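Local coordinates for protein CooT (Carboxydothermus hydrogenoformans, PDB 6FAN) that is a putative nickel chaperone that probably takes part in nickel delivery during maturation of carbon monoxide dehydrogenase, at residues 49-52 against 57-60; 30-35 against 40-45. One frame throughout, in Å; residues are numbered along the deposited sequence.

Contact 1: 49-52 against 57-60; sequences RLEL and ILLE
Arg-49 and Leu-58 face each other as an antiparallel hydrogen-bonded pair and carry both backbone bonds of this contact. Leu-58 N gives its hydrogen to Arg-49 O at 2.9 Å. The return bond, from Arg-49 N to Leu-58 O, is longer at 3.3 Å. One step on, Leu-50 and Ile-57 form a non-hydrogen-bonded pair, their CA atoms 4.8 Å apart.

Apolar packing follows the same two pairs, on opposite faces of the sheet. Leu-50 CD2 rests 3.9 Å from Ile-57 CG2, the two side chains alongside each other and pointing the same way. Branched hydrocarbon suits this buried face, where Leu-24 of the second subunit packs on Leu-50 and Leu-52 of that subunit on Ile-57. On the other face, the aliphatic part of Arg-49 lies beside Leu-58, with Arg-49 CG 3.7 Å from Leu-58 CD1. A chi1 of 67° brings Arg-49 CG alongside that methyl, and the bend at chi3 turns the guanidinium off towards Glu-51. Leu-58 is buried and touches both this chain and Phe-7 of strand 4-10, a setting where plain hydrocarbon fits. With an alanine here in place of Leu-58, a gap would probably open beside Arg-49 CG and CD, setting that chain freer to turn.

The charged ends of Arg-49 and Glu-51, both partly exposed residues, meet beside the pairing. Arg-49 NH1 makes a long ion pair, 3.6 Å, with Glu-51 OE2, while Glu-51 OE1 forms a salt bridge with Arg-56.

The arrangement is that of a beta hairpin, strands 45-51 and 56-61; Leu-50 also joins an antiparallel ladder with a strand of the second subunit, continuing the sheet through the dimer interface.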
ATOM      1  N   ARG E  49       0.022  -7.784  -0.686  1.00 35.56           N
ATOM      2  CA  ARG E  49       1.228  -7.166  -1.136  1.00 38.43           C
ATOM      3  C   ARG E  49       1.039  -6.020  -2.114  1.00 34.77           C
ATOM      4  O   ARG E  49       0.074  -5.961  -2.833  1.00 36.49           O
ATOM      5  CB  ARG E  49       2.182  -8.193  -1.747  1.00 47.41           C
ATOM      6  CG  ARG E  49       1.719  -8.838  -3.034  1.00 55.91           C
ATOM      7  CD  ARG E  49       2.844  -9.483  -3.839  1.00 58.51           C
ATOM      8  NE  ARG E  49       3.503 -10.469  -3.041  1.00 62.42           N
ATOM      9  CZ  ARG E  49       4.757 -10.827  -3.144  1.00 50.77           C
ATOM     10  NH1 ARG E  49       5.528 -10.332  -4.052  1.00 52.16           N
ATOM     11  NH2 ARG E  49       5.218 -11.707  -2.317  1.00 55.97           N
ATOM     12  N   LEU E  50       1.960  -5.085  -2.043  1.00 33.36           N
ATOM     13  CA  LEU E  50       2.090  -4.027  -3.029  1.00 31.56           C
ATOM     14  C   LEU E  50       3.201  -4.389  -3.967  1.00 37.06           C
ATOM     15  O   LEU E  50       4.253  -4.857  -3.520  1.00 36.48           O
ATOM     16  CB  LEU E  50       2.407  -2.662  -2.380  1.00 32.67           C
ATOM     17  CG  LEU E  50       1.551  -2.170  -1.209  1.00 32.13           C
ATOM     18  CD1 LEU E  50       1.989  -0.710  -0.917  1.00 32.95           C
ATOM     19  CD2 LEU E  50       0.070  -2.176  -1.665  1.00 33.77           C
ATOM     20  N   GLU E  51       2.968  -4.204  -5.271  1.00 39.32           N
ATOM     21  CA  GLU E  51       3.968  -4.428  -6.298  1.00 37.91           C
ATOM     22  C   GLU E  51       3.924  -3.207  -7.181  1.00 33.56           C
ATOM     23  O   GLU E  51       3.253  -3.190  -8.197  1.00 34.57           O
ATOM     24  CB  GLU E  51       3.634  -5.662  -7.117  1.00 39.57           C
ATOM     25  CG  GLU E  51       3.662  -6.974  -6.337  1.00 40.09           C
ATOM     26  CD  GLU E  51       3.237  -8.148  -7.214  1.00 43.08           C
ATOM     27  OE1 GLU E  51       2.635  -7.915  -8.269  1.00 56.35           O
ATOM     28  OE2 GLU E  51       3.480  -9.296  -6.862  1.00 38.79           O
ATOM     29  N   LEU E  52       4.582  -2.137  -6.743  1.00 35.12           N
ATOM     30  CA  LEU E  52       4.328  -0.808  -7.287  1.00 35.74           C
ATOM     31  C   LEU E  52       4.942  -0.545  -8.671  1.00 45.27           C
ATOM     32  O   LEU E  52       4.325   0.209  -9.445  1.00 42.88           O
ATOM     33  CB  LEU E  52       4.686   0.269  -6.301  1.00 33.70           C
ATOM     34  CG  LEU E  52       3.805   0.265  -5.021  1.00 34.50           C
ATOM     35  CD1 LEU E  52       4.279   1.380  -4.088  1.00 33.93           C
ATOM     36  CD2 LEU E  52       2.268   0.300  -5.300  1.00 34.40           C
ATOM     37  N   ILE E  57      -1.887  -3.567  -6.525  1.00 31.71           N
ATOM     38  CA  ILE E  57      -2.188  -3.617  -5.099  1.00 27.78           C
ATOM     39  C   ILE E  57      -2.973  -4.937  -4.938  1.00 28.57           C
ATOM     40  O   ILE E  57      -4.048  -5.063  -5.491  1.00 29.86           O
ATOM     41  CB  ILE E  57      -3.071  -2.433  -4.640  1.00 26.85           C
ATOM     42  CG1 ILE E  57      -2.345  -1.085  -4.851  1.00 27.43           C
ATOM     43  CG2 ILE E  57      -3.454  -2.626  -3.162  1.00 24.81           C
ATOM     44  CD1 ILE E  57      -3.314   0.146  -4.889  1.00 29.34           C
ATOM     45  N   LEU E  58      -2.443  -5.897  -4.181  1.00 30.79           N
ATOM     46  CA  LEU E  58      -3.111  -7.178  -4.008  1.00 32.24           C
ATOM     47  C   LEU E  58      -3.711  -7.272  -2.636  1.00 31.11           C
ATOM     48  O   LEU E  58      -3.014  -7.124  -1.643  1.00 29.94           O
ATOM     49  CB  LEU E  58      -2.160  -8.360  -4.244  1.00 28.65           C
ATOM     50  CG  LEU E  58      -1.337  -8.317  -5.543  1.00 35.94           C
ATOM     51  CD1 LEU E  58      -0.691  -9.722  -5.650  1.00 38.35           C
ATOM     52  CD2 LEU E  58      -2.197  -8.052  -6.779  1.00 33.79           C
ATOM     53  N   LEU E  59      -5.017  -7.504  -2.635  1.00 27.84           N
ATOM     54  CA  LEU E  59      -5.844  -7.529  -1.439  1.00 35.00           C
ATOM     55  C   LEU E  59      -6.387  -8.943  -1.217  1.00 39.48           C
ATOM     56  O   LEU E  59      -6.607  -9.682  -2.183  1.00 42.09           O
ATOM     57  CB  LEU E  59      -7.019  -6.542  -1.609  1.00 31.57           C
ATOM     58  CG  LEU E  59      -6.691  -5.082  -1.923  1.00 33.07           C
ATOM     59  CD1 LEU E  59      -7.926  -4.229  -2.126  1.00 29.69           C
ATOM     60  CD2 LEU E  59      -5.748  -4.503  -0.887  1.00 28.46           C
ATOM     61  N   GLU E  60      -6.560  -9.326   0.055  1.00 41.45           N
ATOM     62  CA  GLU E  60      -7.227 -10.594   0.398  1.00 45.44           C
ATOM     63  C   GLU E  60      -8.386 -10.295   1.328  1.00 43.47           C
ATOM     64  O   GLU E  60      -8.200  -9.596   2.326  1.00 40.68           O
ATOM     65  CB  GLU E  60      -6.221 -11.524   1.089  1.00 46.25           C
ATOM     66  CG  GLU E  60      -6.449 -13.033   0.962  1.00 64.88           C
ATOM     67  CD  GLU E  60      -5.122 -13.823   0.892  1.00 74.39           C
ATOM     68  OE1 GLU E  60      -4.347 -13.406   0.019  1.00 67.45           O
ATOM     69  OE2 GLU E  60      -4.886 -14.819   1.654  1.00 70.66           O
TER

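Contact 2: 30-35 against 40-45; sequences GLLLEN and RKVIKA
A beta hairpin joins strand 30-35 to strand 40-43, an outermost strand of the chain's sheet. Leu-31 pairs with Ile-43 and Leu-33 with Lys-41, each through two backbone hydrogen bonds, among them Leu-31 N to Ile-43 O at 2.7 Å and Leu-33 N to Lys-41 O at 2.8 Å. Gly-30 suits its place: its backbone angles would jam any CB against the preceding carbonyl oxygen, and Ile-43 O would collide with it too.

On the face of Leu-31, Leu-33, Lys-41 and Ile-43, Leu-31 CG sits 3.5 Å from Ala-45 O, and Ile-43 packs on Phe-17, whose carbonyl receives the Lys-41 amine. On the face of Leu-32, Glu-34, Arg-40 and Val-42, the Leu-32 side chain slants across that of Val-42, with Leu-32 CD1 3.9 Å from Val-42 CG2.

With CG opposite the backbone N (chi1 177°), Glu-34 extends its carboxylate to the guanidinium edge of Arg-40. There OE2 alone accepts from Arg-40 NE and NH2, both at 2.8 Å, the two flat groups turned 32° apart. This side-on double grip would restrain rotation of the arginine, and the carboxylate probably offsets its positive charge where Arg-40 is exposed to solvent.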
ATOM      1  N   GLY E  30     -13.183  -0.979   6.777  1.00 37.58           N
ATOM      2  CA  GLY E  30     -12.479  -1.610   5.638  1.00 37.12           C
ATOM      3  C   GLY E  30     -11.462  -0.694   5.002  1.00 38.76           C
ATOM      4  O   GLY E  30     -11.209   0.433   5.492  1.00 38.78           O
ATOM      5  N   LEU E  31     -10.843  -1.164   3.931  1.00 36.39           N
ATOM      6  CA  LEU E  31      -9.881  -0.344   3.203  1.00 35.46           C
ATOM      7  C   LEU E  31     -10.687   0.565   2.309  1.00 37.76           C
ATOM      8  O   LEU E  31     -11.490   0.088   1.509  1.00 38.06           O
ATOM      9  CB  LEU E  31      -8.935  -1.213   2.371  1.00 32.23           C
ATOM     10  CG  LEU E  31      -8.140  -2.265   3.165  1.00 34.41           C
ATOM     11  CD1 LEU E  31      -7.242  -3.048   2.193  1.00 41.17           C
ATOM     12  CD2 LEU E  31      -7.309  -1.691   4.326  1.00 31.75           C
ATOM     13  N   LEU E  32     -10.507   1.870   2.457  1.00 28.29           N
ATOM     14  CA  LEU E  32     -11.153   2.811   1.584  1.00 30.47           C
ATOM     15  C   LEU E  32     -10.192   3.208   0.440  1.00 34.68           C
ATOM     16  O   LEU E  32      -9.090   3.746   0.686  1.00 28.98           O
ATOM     17  CB  LEU E  32     -11.566   4.062   2.364  1.00 33.52           C
ATOM     18  CG  LEU E  32     -12.111   5.314   1.644  1.00 39.75           C
ATOM     19  CD1 LEU E  32     -13.263   5.045   0.696  1.00 47.26           C
ATOM     20  CD2 LEU E  32     -12.597   6.304   2.709  1.00 38.31           C
ATOM     21  N   LEU E  33     -10.635   2.966  -0.800  1.00 30.22           N
ATOM     22  CA  LEU E  33      -9.830   3.256  -2.006  1.00 30.34           C
ATOM     23  C   LEU E  33     -10.456   4.386  -2.759  1.00 35.59           C
ATOM     24  O   LEU E  33     -11.674   4.430  -2.890  1.00 37.83           O
ATOM     25  CB  LEU E  33      -9.730   2.014  -2.891  1.00 27.38           C
ATOM     26  CG  LEU E  33      -8.710   0.942  -2.528  1.00 34.60           C
ATOM     27  CD1 LEU E  33      -8.940   0.277  -1.153  1.00 37.28           C
ATOM     28  CD2 LEU E  33      -8.766  -0.136  -3.588  1.00 36.44           C
ATOM     29  N   GLU E  34      -9.639   5.352  -3.191  1.00 28.43           N
ATOM     30  CA  GLU E  34     -10.150   6.426  -4.047  1.00 28.99           C
ATOM     31  C   GLU E  34      -9.270   6.462  -5.290  1.00 33.51           C
ATOM     32  O   GLU E  34      -8.013   6.537  -5.178  1.00 29.41           O
ATOM     33  CB  GLU E  34     -10.111   7.753  -3.320  1.00 31.87           C
ATOM     34  CG  GLU E  34     -10.550   8.967  -4.145  1.00 35.75           C
ATOM     35  CD  GLU E  34     -10.442  10.283  -3.375  1.00 42.10           C
ATOM     36  OE1 GLU E  34      -9.350  10.801  -3.091  1.00 50.02           O
ATOM     37  OE2 GLU E  34     -11.480  10.794  -2.960  1.00 45.94           O
ATOM     38  N   ASN E  35      -9.923   6.386  -6.465  1.00 34.14           N
ATOM     39  CA  ASN E  35      -9.146   6.441  -7.706  1.00 40.72           C
ATOM     40  C   ASN E  35      -8.959   7.876  -8.194  1.00 44.32           C
ATOM     41  O   ASN E  35      -9.511   8.819  -7.589  1.00 43.52           O
ATOM     42  CB  ASN E  35      -9.669   5.485  -8.787  1.00 35.79           C
ATOM     43  CG  ASN E  35     -10.966   5.993  -9.516  1.00 41.66           C
ATOM     44  OD1 ASN E  35     -11.405   7.163  -9.430  1.00 36.83           O
ATOM     45  ND2 ASN E  35     -11.564   5.086 -10.248  1.00 45.70           N
ATOM     46  N   ARG E  40     -14.915   6.138  -5.223  1.00 39.42           N
ATOM     47  CA  ARG E  40     -14.505   5.497  -3.962  1.00 37.09           C
ATOM     48  C   ARG E  40     -15.150   4.142  -3.782  1.00 41.92           C
ATOM     49  O   ARG E  40     -16.291   3.951  -4.161  1.00 42.46           O
ATOM     50  CB  ARG E  40     -14.837   6.390  -2.772  1.00 37.95           C
ATOM     51  CG  ARG E  40     -14.117   7.709  -2.816  1.00 37.25           C
ATOM     52  CD  ARG E  40     -14.769   8.734  -1.914  1.00 37.71           C
ATOM     53  NE  ARG E  40     -13.972   9.956  -1.958  1.00 37.13           N
ATOM     54  CZ  ARG E  40     -14.196  11.038  -1.219  1.00 36.52           C
ATOM     55  NH1 ARG E  40     -15.225  11.092  -0.367  1.00 44.22           N
ATOM     56  NH2 ARG E  40     -13.377  12.057  -1.308  1.00 36.86           N
ATOM     57  N   LYS E  41     -14.404   3.200  -3.206  1.00 36.42           N
ATOM     58  CA  LYS E  41     -14.926   1.878  -2.839  1.00 35.05           C
ATOM     59  C   LYS E  41     -14.289   1.427  -1.545  1.00 38.70           C
ATOM     60  O   LYS E  41     -13.114   1.724  -1.294  1.00 36.17           O
ATOM     61  CB  LYS E  41     -14.571   0.830  -3.899  1.00 38.81           C
ATOM     62  CG  LYS E  41     -15.311   0.934  -5.234  1.00 37.82           C
ATOM     63  CD  LYS E  41     -15.100  -0.441  -5.917  1.00 42.63           C
ATOM     64  CE  LYS E  41     -15.613  -0.453  -7.354  1.00 43.14           C
ATOM     65  NZ  LYS E  41     -15.367  -1.823  -7.862  1.00 51.66           N
ATOM     66  N   VAL E  42     -15.059   0.738  -0.704  1.00 32.31           N
ATOM     67  CA  VAL E  42     -14.603   0.235   0.580  1.00 31.71           C
ATOM     68  C   VAL E  42     -14.618  -1.291   0.529  1.00 36.80           C
ATOM     69  O   VAL E  42     -15.571  -1.888   0.012  1.00 35.74           O
ATOM     70  CB  VAL E  42     -15.505   0.700   1.747  1.00 31.96           C
ATOM     71  CG1 VAL E  42     -14.925   0.242   3.075  1.00 31.14           C
ATOM     72  CG2 VAL E  42     -15.659   2.217   1.762  1.00 31.47           C
ATOM     73  N   ILE E  43     -13.589  -1.938   1.081  1.00 35.73           N
ATOM     74  CA  ILE E  43     -13.567  -3.393   1.137  1.00 38.13           C
ATOM     75  C   ILE E  43     -12.927  -3.885   2.410  1.00 41.34           C
ATOM     76  O   ILE E  43     -11.857  -3.399   2.788  1.00 34.57           O
ATOM     77  CB  ILE E  43     -12.874  -4.024  -0.142  1.00 37.25           C
ATOM     78  CG1 ILE E  43     -12.980  -5.559  -0.107  1.00 39.32           C
ATOM     79  CG2 ILE E  43     -11.409  -3.558  -0.289  1.00 34.02           C
ATOM     80  CD1 ILE E  43     -12.649  -6.165  -1.471  1.00 37.23           C
ATOM     81  N   LYS E  44     -13.586  -4.830   3.091  1.00 39.97           N
ATOM     82  CA  LYS E  44     -13.013  -5.485   4.273  1.00 36.54           C
ATOM     83  C   LYS E  44     -11.983  -6.477   3.787  1.00 39.77           C
ATOM     84  O   LYS E  44     -12.317  -7.563   3.338  1.00 38.23           O
ATOM     85  CB  LYS E  44     -14.075  -6.130   5.185  1.00 40.68           C
ATOM     86  CG  LYS E  44     -14.951  -5.152   5.907  1.00 44.35           C
ATOM     87  CD  LYS E  44     -15.904  -5.820   6.876  1.00 55.90           C
ATOM     88  CE  LYS E  44     -17.090  -4.891   7.134  1.00 56.68           C
ATOM     89  NZ  LYS E  44     -17.476  -4.871   8.556  1.00 55.43           N
ATOM     90  N   ALA E  45     -10.713  -6.066   3.839  1.00 37.40           N
ATOM     91  CA  ALA E  45      -9.621  -6.841   3.285  1.00 32.17           C
ATOM     92  C   ALA E  45      -8.332  -6.457   3.934  1.00 29.34           C
ATOM     93  O   ALA E  45      -8.234  -5.422   4.558  1.00 35.40           O
ATOM     94  CB  ALA E  45      -9.570  -6.643   1.763  1.00 33.10           C
TER

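From the N terminus, strands 4-10 and 13-27 come first, before either contact. Contact 2 then closes the short loop between 30-35 and 40-45, and the chain passes through Lys-44 into strand 45-51. Contact 1 closes the next loop, between 49-52 and 57-60. The two therefore stand in series, neither enclosing nor crossing the other, on opposite sides of the chain's centre and at opposite ends of the strand order. Between the hairpins across the sheet lie 13-27, next to 30-35, and then 4-10, next to 56-61. The hairpins nevertheless meet: Leu-59 packs against Leu-31, Ile-43 and Ala-45, so they share a hydrophobic core, consistent with a strongly curled sheet.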